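TRAP-type C4-dicarboxylate:H+ symport system substrate-binding component DctP (Shewanella oneidensis, PDB 4MX6) probably serves as the periplasmic substrate-binding component of a TRAP transporter, capturing C4-dicarboxylates such as succinate for proton-coupled uptake. Local coordinates at residues 200-203 / 204-207; 221-224 / 225-228; 287-290 / 291-295. All coordinates share one frame; numbering follows the deposited sequence.

Contact 1: 200-203 / 204-207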
ATOM      1  N   LYS A 200     -12.161   6.013  -3.173  1.00  8.56           N
ATOM      2  CA  LYS A 200     -12.619   6.372  -1.832  1.00  9.19           C
ATOM      3  C   LYS A 200     -11.501   6.162  -0.823  1.00  8.81           C
ATOM      4  O   LYS A 200     -10.682   5.270  -0.986  1.00  9.24           O
ATOM      5  CB  LYS A 200     -13.822   5.517  -1.405  1.00 10.68           C
ATOM      6  CG  LYS A 200     -15.084   5.709  -2.224  1.00 13.42           C
ATOM      7  CD  LYS A 200     -15.716   7.057  -1.959  1.00 16.54           C
ATOM      8  CE  LYS A 200     -16.981   7.244  -2.763  1.00 19.57           C
ATOM      9  NZ  LYS A 200     -17.697   8.490  -2.391  1.00 21.35           N
ATOM     10  N   PRO A 201     -11.488   6.956   0.255  1.00  8.72           N
ATOM     11  CA  PRO A 201     -10.476   6.764   1.304  1.00  8.66           C
ATOM     12  C   PRO A 201     -10.664   5.442   2.049  1.00  7.93           C
ATOM     13  O   PRO A 201     -11.786   4.938   2.202  1.00  8.50           O
ATOM     14  CB  PRO A 201     -10.710   7.948   2.232  1.00 10.13           C
ATOM     15  CG  PRO A 201     -12.073   8.376   1.972  1.00 11.87           C
ATOM     16  CD  PRO A 201     -12.377   8.089   0.547  1.00 10.13           C
ATOM     17  N   PHE A 202      -9.557   4.918   2.552  1.00  6.85           N
ATOM     18  CA  PHE A 202      -9.539   3.619   3.196  1.00  6.48           C
ATOM     19  C   PHE A 202     -10.516   3.550   4.357  1.00  6.89           C
ATOM     20  O   PHE A 202     -11.130   2.512   4.578  1.00  7.29           O
ATOM     21  CB  PHE A 202      -8.128   3.313   3.679  1.00  6.87           C
ATOM     22  CG  PHE A 202      -7.953   1.937   4.241  1.00  6.50           C
ATOM     23  CD1 PHE A 202      -8.147   0.816   3.443  1.00  6.72           C
ATOM     24  CD2 PHE A 202      -7.575   1.754   5.560  1.00  7.06           C
ATOM     25  CE1 PHE A 202      -7.933  -0.448   3.949  1.00  6.59           C
ATOM     26  CE2 PHE A 202      -7.353   0.484   6.061  1.00  7.32           C
ATOM     27  CZ  PHE A 202      -7.551  -0.618   5.256  1.00  7.48           C
ATOM     28  N   SER A 203     -10.659   4.637   5.110  1.00  7.32           N
ATOM     29  CA  SER A 203     -11.522   4.629   6.287  1.00  8.59           C
ATOM     30  C   SER A 203     -12.986   4.313   5.982  1.00  8.73           C
ATOM     31  O   SER A 203     -13.730   3.914   6.879  1.00 10.33           O
ATOM     32  CB  SER A 203     -11.419   5.976   6.993  1.00  9.50           C
ATOM     33  OG  SER A 203     -11.958   7.009   6.190  1.00 11.50           O
ATOM     34  N   GLU A 204     -13.408   4.494   4.731  1.00  8.93           N
ATOM     35  CA  GLU A 204     -14.804   4.275   4.358  1.00  9.99           C
ATOM     36  C   GLU A 204     -15.110   2.870   3.855  1.00  9.26           C
ATOM     37  O   GLU A 204     -16.259   2.526   3.647  1.00 10.12           O
ATOM     38  CB  GLU A 204     -15.187   5.249   3.243  1.00 12.00           C
ATOM     39  CG  GLU A 204     -15.177   6.711   3.642  1.00 15.23           C
ATOM     40  CD  GLU A 204     -15.682   7.615   2.528  1.00 19.46           C
ATOM     41  OE1 GLU A 204     -16.386   7.121   1.633  1.00 21.99           O
ATOM     42  OE2 GLU A 204     -15.383   8.821   2.550  1.00 22.53           O
ATOM     43  N   VAL A 205     -14.091   2.065   3.604  1.00  8.54           N
ATOM     44  CA  VAL A 205     -14.293   0.855   2.821  1.00  8.41           C
ATOM     45  C   VAL A 205     -15.237  -0.138   3.494  1.00  8.46           C
ATOM     46  O   VAL A 205     -16.141  -0.661   2.849  1.00  8.63           O
ATOM     47  CB  VAL A 205     -12.964   0.183   2.453  1.00  8.29           C
ATOM     48  CG1 VAL A 205     -13.210  -1.101   1.698  1.00  8.72           C
ATOM     49  CG2 VAL A 205     -12.136   1.134   1.599  1.00  8.58           C
ATOM     50  N   PHE A 206     -15.058  -0.401   4.783  1.00  8.70           N
ATOM     51  CA  PHE A 206     -15.926  -1.353   5.450  1.00  9.02           C
ATOM     52  C   PHE A 206     -17.401  -0.960   5.293  1.00  8.66           C
ATOM     53  O   PHE A 206     -18.241  -1.788   4.943  1.00  9.12           O
ATOM     54  CB  PHE A 206     -15.595  -1.521   6.937  1.00  9.98           C
ATOM     55  CG  PHE A 206     -16.565  -2.421   7.641  1.00  9.76           C
ATOM     56  CD1 PHE A 206     -16.373  -3.795   7.656  1.00  9.85           C
ATOM     57  CD2 PHE A 206     -17.706  -1.910   8.229  1.00 11.03           C
ATOM     58  CE1 PHE A 206     -17.287  -4.636   8.261  1.00 10.44           C
ATOM     59  CE2 PHE A 206     -18.624  -2.750   8.835  1.00 10.85           C
ATOM     60  CZ  PHE A 206     -18.412  -4.113   8.854  1.00 11.19           C
ATOM     61  N   THR A 207     -17.713   0.299   5.556  1.00  9.17           N
ATOM     62  CA  THR A 207     -19.095   0.755   5.500  1.00  9.46           C
ATOM     63  C   THR A 207     -19.641   0.697   4.072  1.00  9.24           C
ATOM     64  O   THR A 207     -20.805   0.347   3.875  1.00  9.77           O
ATOM     65  CB  THR A 207     -19.225   2.176   6.083  1.00 12.06           C
ATOM     66  OG1 THR A 207     -18.755   2.181   7.437  1.00 14.88           O
ATOM     67  CG2 THR A 207     -20.670   2.657   6.052  1.00 12.15           C
TER
HETATM   68  O   HOH W   1     -18.452   8.341   0.453  1.00 38.08           O
HETATM   69  O   HOH W   2     -12.536   0.474   6.091  1.00 12.43           O
HETATM   70  O   HOH W   3     -15.873   2.078   7.120  1.00 11.74           O

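Contact 2: 221-224 / 225-228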
ATOM      1  N   TRP A 221      -4.417  -9.734   2.656  1.00  6.06           N
ATOM      2  CA  TRP A 221      -5.020 -10.493   3.753  1.00  6.21           C
ATOM      3  C   TRP A 221      -5.016  -9.680   5.047  1.00  5.89           C
ATOM      4  O   TRP A 221      -5.979  -9.727   5.801  1.00  6.69           O
ATOM      5  CB  TRP A 221      -4.326 -11.840   3.992  1.00  7.30           C
ATOM      6  CG  TRP A 221      -4.393 -12.780   2.838  1.00  8.21           C
ATOM      7  CD1 TRP A 221      -3.347 -13.183   2.078  1.00  9.38           C
ATOM      8  CD2 TRP A 221      -5.551 -13.446   2.310  1.00  8.94           C
ATOM      9  NE1 TRP A 221      -3.764 -14.047   1.111  1.00 10.78           N
ATOM     10  CE2 TRP A 221      -5.113 -14.224   1.218  1.00  9.88           C
ATOM     11  CE3 TRP A 221      -6.906 -13.461   2.645  1.00 10.71           C
ATOM     12  CZ2 TRP A 221      -5.975 -15.011   0.466  1.00 11.53           C
ATOM     13  CZ3 TRP A 221      -7.755 -14.261   1.896  1.00 12.60           C
ATOM     14  CH2 TRP A 221      -7.279 -15.022   0.824  1.00 12.75           C
ATOM     15  N   SER A 222      -3.928  -8.964   5.324  1.00  5.98           N
ATOM     16  CA  SER A 222      -3.815  -8.229   6.582  1.00  5.80           C
ATOM     17  C   SER A 222      -4.876  -7.150   6.702  1.00  5.66           C
ATOM     18  O   SER A 222      -5.494  -7.021   7.758  1.00  6.38           O
ATOM     19  CB  SER A 222      -2.433  -7.600   6.719  1.00  6.35           C
ATOM     20  OG  SER A 222      -2.429  -6.589   7.720  1.00  7.80           O
ATOM     21  N   ASN A 223      -5.098  -6.362   5.661  1.00  5.65           N
ATOM     22  CA  ASN A 223      -6.160  -5.357   5.716  1.00  6.30           C
ATOM     23  C   ASN A 223      -7.560  -5.993   5.722  1.00  5.94           C
ATOM     24  O   ASN A 223      -8.468  -5.531   6.423  1.00  6.89           O
ATOM     25  CB  ASN A 223      -6.032  -4.347   4.581  1.00  6.02           C
ATOM     26  CG  ASN A 223      -5.059  -3.229   4.904  1.00  5.52           C
ATOM     27  OD1 ASN A 223      -4.825  -2.893   6.084  1.00  6.21           O
ATOM     28  ND2 ASN A 223      -4.513  -2.624   3.870  1.00  4.98           N
ATOM     29  N   THR A 224      -7.730  -7.059   4.948  1.00  6.00           N
ATOM     30  CA  THR A 224      -9.018  -7.728   4.839  1.00  6.82           C
ATOM     31  C   THR A 224      -9.436  -8.259   6.210  1.00  6.98           C
ATOM     32  O   THR A 224     -10.609  -8.145   6.597  1.00  7.43           O
ATOM     33  CB  THR A 224      -8.942  -8.853   3.794  1.00  7.75           C
ATOM     34  OG1 THR A 224      -8.603  -8.304   2.523  1.00  9.19           O
ATOM     35  CG2 THR A 224     -10.258  -9.594   3.655  1.00  8.76           C
ATOM     36  N   TYR A 225      -8.488  -8.852   6.934  1.00  6.73           N
ATOM     37  CA  TYR A 225      -8.752  -9.368   8.273  1.00  6.91           C
ATOM     38  C   TYR A 225      -8.950  -8.266   9.306  1.00  7.14           C
ATOM     39  O   TYR A 225      -9.961  -8.227  10.008  1.00  8.20           O
ATOM     40  CB  TYR A 225      -7.632 -10.313   8.730  1.00  7.10           C
ATOM     41  CG  TYR A 225      -7.853 -10.780  10.145  1.00  7.74           C
ATOM     42  CD1 TYR A 225      -8.888 -11.648  10.447  1.00  8.96           C
ATOM     43  CD2 TYR A 225      -7.077 -10.309  11.192  1.00  8.68           C
ATOM     44  CE1 TYR A 225      -9.129 -12.061  11.745  1.00  9.98           C
ATOM     45  CE2 TYR A 225      -7.304 -10.709  12.497  1.00 10.25           C
ATOM     46  CZ  TYR A 225      -8.334 -11.589  12.770  1.00 10.87           C
ATOM     47  OH  TYR A 225      -8.567 -11.995  14.076  1.00 12.73           O
ATOM     48  N   SER A 226      -7.997  -7.340   9.367  1.00  6.56           N
ATOM     49  CA  SER A 226      -8.011  -6.345  10.434  1.00  7.18           C
ATOM     50  C   SER A 226      -9.174  -5.353  10.306  1.00  7.41           C
ATOM     51  O   SER A 226      -9.642  -4.841  11.311  1.00  9.45           O
ATOM     52  CB  SER A 226      -6.673  -5.608  10.554  1.00  7.34           C
ATOM     53  OG  SER A 226      -6.338  -4.931   9.362  1.00  6.71           O
ATOM     54  N   GLN A 227      -9.655  -5.105   9.087  1.00  7.52           N
ATOM     55  CA  GLN A 227     -10.803  -4.216   8.885  1.00  8.17           C
ATOM     56  C   GLN A 227     -12.127  -4.965   8.741  1.00  8.44           C
ATOM     57  O   GLN A 227     -13.169  -4.343   8.541  1.00  9.13           O
ATOM     58  CB  GLN A 227     -10.583  -3.320   7.655  1.00 10.20           C
ATOM     59  CG  GLN A 227      -9.407  -2.348   7.795  1.00 12.08           C
ATOM     60  CD  GLN A 227      -9.485  -1.390   8.995  1.00 13.62           C
ATOM     61  OE1 GLN A 227     -10.556  -1.102   9.543  1.00 15.78           O
ATOM     62  NE2 GLN A 227      -8.348  -0.888   9.395  1.00 13.45           N
ATOM     63  N   LYS A 228     -12.080  -6.297   8.806  1.00  8.55           N
ATOM     64  CA  LYS A 228     -13.276  -7.155   8.775  1.00  8.39           C
ATOM     65  C   LYS A 228     -14.016  -7.098   7.445  1.00  7.95           C
ATOM     66  O   LYS A 228     -15.225  -7.345   7.393  1.00  8.96           O
ATOM     67  CB  LYS A 228     -14.229  -6.869   9.951  1.00 10.41           C
ATOM     68  CG  LYS A 228     -13.543  -6.925  11.304  1.00 13.05           C
ATOM     69  CD  LYS A 228     -12.854  -8.245  11.559  1.00 16.38           C
ATOM     70  CE  LYS A 228     -11.799  -8.128  12.645  1.00 18.22           C
ATOM     71  NZ  LYS A 228     -10.854  -9.268  12.621  1.00 18.68           N
TER
HETATM   72  O   HOH W   4      -5.891  -2.290   8.681  1.00  6.61           O

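Contact 3: 287-290 / 291-295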
ATOM      1  N   GLU A 287      -0.761 -15.560   8.477  1.00  8.40           N
ATOM      2  CA  GLU A 287      -1.613 -15.685   9.653  1.00  8.75           C
ATOM      3  C   GLU A 287      -3.031 -15.237   9.378  1.00  8.54           C
ATOM      4  O   GLU A 287      -3.992 -15.897   9.780  1.00  9.27           O
ATOM      5  CB  GLU A 287      -1.051 -14.881  10.835  1.00 10.40           C
ATOM      6  CG  GLU A 287      -1.921 -14.959  12.093  1.00 13.01           C
ATOM      7  CD  GLU A 287      -1.478 -14.031  13.237  1.00 14.86           C
ATOM      8  OE1 GLU A 287      -0.542 -13.219  13.056  1.00 15.82           O
ATOM      9  OE2 GLU A 287      -2.108 -14.120  14.329  1.00 16.04           O
ATOM     10  N   ASP A 288      -3.177 -14.096   8.717  1.00  7.88           N
ATOM     11  CA  ASP A 288      -4.480 -13.491   8.545  1.00  7.68           C
ATOM     12  C   ASP A 288      -5.312 -14.203   7.484  1.00  8.19           C
ATOM     13  O   ASP A 288      -6.530 -14.279   7.622  1.00  9.07           O
ATOM     14  CB  ASP A 288      -4.350 -11.987   8.272  1.00  7.42           C
ATOM     15  CG  ASP A 288      -3.946 -11.199   9.504  1.00  7.96           C
ATOM     16  OD1 ASP A 288      -3.809 -11.816  10.596  1.00  9.23           O
ATOM     17  OD2 ASP A 288      -3.779  -9.971   9.372  1.00  9.16           O
ATOM     18  N   LYS A 289      -4.681 -14.751   6.449  1.00  8.41           N
ATOM     19  CA  LYS A 289      -5.397 -15.625   5.536  1.00  8.59           C
ATOM     20  C   LYS A 289      -6.017 -16.784   6.326  1.00  8.69           C
ATOM     21  O   LYS A 289      -7.198 -17.105   6.168  1.00  9.50           O
ATOM     22  CB  LYS A 289      -4.472 -16.171   4.444  1.00  9.50           C
ATOM     23  CG  LYS A 289      -5.173 -17.160   3.517  1.00 10.83           C
ATOM     24  CD  LYS A 289      -4.255 -17.689   2.431  1.00 12.73           C
ATOM     25  CE  LYS A 289      -4.980 -18.704   1.578  1.00 14.74           C
ATOM     26  NZ  LYS A 289      -4.055 -19.308   0.579  1.00 15.69           N
ATOM     27  N   GLN A 290      -5.228 -17.426   7.182  1.00  9.65           N
ATOM     28  CA  GLN A 290      -5.737 -18.551   7.968  1.00 10.85           C
ATOM     29  C   GLN A 290      -6.861 -18.144   8.924  1.00 10.18           C
ATOM     30  O   GLN A 290      -7.837 -18.877   9.059  1.00 11.00           O
ATOM     31  CB  GLN A 290      -4.608 -19.237   8.734  1.00 13.23           C
ATOM     32  CG  GLN A 290      -5.026 -20.555   9.368  1.00 16.42           C
ATOM     33  CD  GLN A 290      -5.517 -21.559   8.336  1.00 18.68           C
ATOM     34  OE1 GLN A 290      -4.839 -21.831   7.346  1.00 19.95           O
ATOM     35  NE2 GLN A 290      -6.700 -22.103   8.560  1.00 20.00           N
ATOM     36  N   LEU A 291      -6.742 -16.990   9.573  1.00  9.64           N
ATOM     37  CA  LEU A 291      -7.809 -16.550  10.469  1.00  9.72           C
ATOM     38  C   LEU A 291      -9.112 -16.300   9.713  1.00  9.83           C
ATOM     39  O   LEU A 291     -10.193 -16.607  10.215  1.00 11.03           O
ATOM     40  CB  LEU A 291      -7.393 -15.299  11.234  1.00  9.77           C
ATOM     41  CG  LEU A 291      -6.293 -15.537  12.281  1.00 11.23           C
ATOM     42  CD1 LEU A 291      -5.799 -14.225  12.850  1.00 12.02           C
ATOM     43  CD2 LEU A 291      -6.756 -16.446  13.418  1.00 13.33           C
ATOM     44  N   ILE A 292      -9.014 -15.753   8.503  1.00  9.58           N
ATOM     45  CA  ILE A 292     -10.204 -15.562   7.677  1.00  9.64           C
ATOM     46  C   ILE A 292     -10.834 -16.910   7.320  1.00 11.03           C
ATOM     47  O   ILE A 292     -12.047 -17.100   7.437  1.00 12.01           O
ATOM     48  CB  ILE A 292      -9.878 -14.743   6.423  1.00  9.57           C
ATOM     49  CG1 ILE A 292      -9.577 -13.298   6.827  1.00  9.68           C
ATOM     50  CG2 ILE A 292     -11.041 -14.790   5.428  1.00 10.05           C
ATOM     51  CD1 ILE A 292      -8.936 -12.485   5.729  1.00 11.17           C
ATOM     52  N   LEU A 293     -10.011 -17.862   6.910  1.00 12.05           N
ATOM     53  CA  LEU A 293     -10.518 -19.196   6.616  1.00 14.21           C
ATOM     54  C   LEU A 293     -11.178 -19.817   7.857  1.00 15.26           C
ATOM     55  O   LEU A 293     -12.267 -20.404   7.762  1.00 16.12           O
ATOM     56  CB  LEU A 293      -9.394 -20.084   6.080  1.00 15.50           C
ATOM     57  CG  LEU A 293      -8.782 -19.636   4.749  1.00 18.03           C
ATOM     58  CD1 LEU A 293      -7.750 -20.650   4.284  1.00 18.89           C
ATOM     59  CD2 LEU A 293      -9.831 -19.385   3.665  1.00 20.22           C
ATOM     60  N   ASP A 294     -10.526 -19.682   9.014  1.00 16.01           N
ATOM     61  CA  ASP A 294     -11.052 -20.250  10.260  1.00 17.30           C
ATOM     62  C   ASP A 294     -12.466 -19.749  10.558  1.00 17.90           C
ATOM     63  O   ASP A 294     -13.273 -20.462  11.154  1.00 18.92           O
ATOM     64  CB  ASP A 294     -10.166 -19.881  11.461  1.00 18.98           C
ATOM     65  CG  ASP A 294      -8.825 -20.587  11.466  1.00 21.00           C
ATOM     66  OD1 ASP A 294      -8.642 -21.573  10.721  1.00 21.08           O
ATOM     67  OD2 ASP A 294      -7.944 -20.142  12.238  1.00 22.06           O
ATOM     68  N   SER A 295     -12.759 -18.508  10.179  1.00 16.94           N
ATOM     69  CA  SER A 295     -14.047 -17.895  10.507  1.00 16.35           C
ATOM     70  C   SER A 295     -15.212 -18.548   9.778  1.00 16.38           C
ATOM     71  O   SER A 295     -16.349 -18.491  10.246  1.00 17.55           O
ATOM     72  CB  SER A 295     -14.032 -16.406  10.165  1.00 15.60           C
ATOM     73  OG  SER A 295     -14.196 -16.194   8.769  1.00 14.40           O
TER

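Contact 1: 200-203 / 204-207
F202 O, where the chain enters the helix, is gripped twice. V205 N donates to it over 3.1 Å by a nearly straight bond (N-H...O 172°), although the donor stands well above the carbonyl plane, and a water gives it a second hydrogen bond while accepting one from F206 N. A second water repeats the bridge one residue on, donating to S203 O and accepting from T207 N. Each water sits where an i to i+4 helical bond would run; F202 O and F206 N are 4.9 Å apart, too far to join directly. Before this comes a first bond, E204 N to P201 O at 3.0 Å, so two overlapping i to i+3 turns lead the chain from strand 196-199 of this family 7 solute-binding protein into the helix.

The side chain of E204 folds back across the ring of P201. Its CG lies beside the backbone N and anti to the carbonyl carbon (chi1 -65°), and with the chain extended beyond CG the carboxylate arrives beside CG and CD of the proline, OE2 touching P201 CG at 3.4 Å. The other oxygen turns to K200. A water donates to E204 OE1 at 2.7 Å and takes a bond from K200 NZ at 2.9 Å; NZ and OE1 are 4.4 Å apart, too far for a direct salt bridge, and the water spans the gap.

V205 packs its CG2 against F202 O at 3.4 Å and reaches the F202 ring obliquely. That ring swings the other way, with CG anti to the backbone N (chi1 -174°), to lie beside the bound succinate and N223. K200 O accepts from NE of the succinate-binding residue R179, and F202 N donates to D83 OD2.

Contact 2: 221-224 / 225-228
S222 O takes two hydrogen bonds from S226, one from the backbone N at 3.0 Å and one from the hydroxyl OG at 2.8 Å, and they arrive from opposite faces of the carbonyl plane. The hydroxyl reaches back because OG sits between the backbone N and the carbonyl carbon (chi1 60°). It also accepts from a water, which donates to N223 OD1 as well and receives Q227 NE2 at 2.9 Å. An alanine in place of S226 removes OG, and would probably leave S222 O with the backbone N alone and the water between N223 and Q227 less firmly held.

N223 is a succinate-binding residue; the water bonds to its OD1, whereas ND2 bonds to N219 OD1 and to the bound succinate. T224 OG1 bonds to T220 O.

Backbone bonds Y225 N to W221 O and Q227 N to N223 O complete the last turns of helix 221-226, which ends in a Schellman motif, K228 taking positive phi (66°). Y225 O is doubly satisfied there, by K228 N at 3.1 Å and K228 NZ at 3.0 Å from opposite faces. The curled lysine sets NZ 3.3 Å above one face of the Y225 ring, toward its rim.

Contact 3: 287-290 / 291-295
Q290 and D294, one helical turn apart, join their side chains through Q290 NE2 and D294 OD1 at 3.0 Å, with N-H...O at 165°. The two side chains cross at about a right angle. The acceptor lies in the plane of the Q290 amide, but the amide meets the carboxylate from above its plane, the two flat groups being turned 47° apart. The bond depends on the glutamine's shape: CG is anti to the backbone N and the chain then bends at chi2 (60°), which brings the amide round toward the C-terminal end of the helix. D294 folds the other way, keeping its carboxylate over the preceding turn, where its CG is 3.1 Å from Q290 O, which accepts from D294 N at 2.8 Å.

L291 meets two acidic side chains. E287 runs alongside it, pointing the same way, with E287 CG 4.0 Å from L291 CD1, while D288 comes in at a slant and puts OD1 3.9 Å from the same methyl. I292 and L293 both carry CG or CG1 beside the backbone N, so each lays its branch on the carbonyl one turn back; I292 CG1 is 3.3 Å from D288 O. K289 NZ forms a salt bridge with E238, and E287 OE1 pairs with K284.

All this lies near the end of the long helix 260-295, from which D288, K289 and L291 touch helix 221-226. S295 OG donates to I292 O at 2.7 Å, in the carbonyl plane and on a lone pair, and bonds also to L297 N.

If D294 is ionised, as is likely, its charge sits unfavourably near the carbonyl end of the helix, D294 OD1 being 3.3 Å from Q290 O, and the side-chain NE2-H of Q290 probably offsets part of this.

Along the chain the three contacts follow in series, none nesting within or crossing another, and each closes no more than a local turn. Contact 1 turns strand 196-199 into helix 205-210, contact 2 finishes helix 221-226, and contact 3 lies in the last turns of helix 260-295. In space they form a row with contact 2 in the middle. From contact 1, F202 CZ packs on N223 CG at 3.6 Å, and F206 touches the backbone oxygens of Q227 and K228 through CD1 and CE1. On the other flank W221 lies against K289, and Y225 CZ meets L291 CD1 at 3.7 Å. Contacts 1 and 3 stay about 11 Å apart at their nearest atoms.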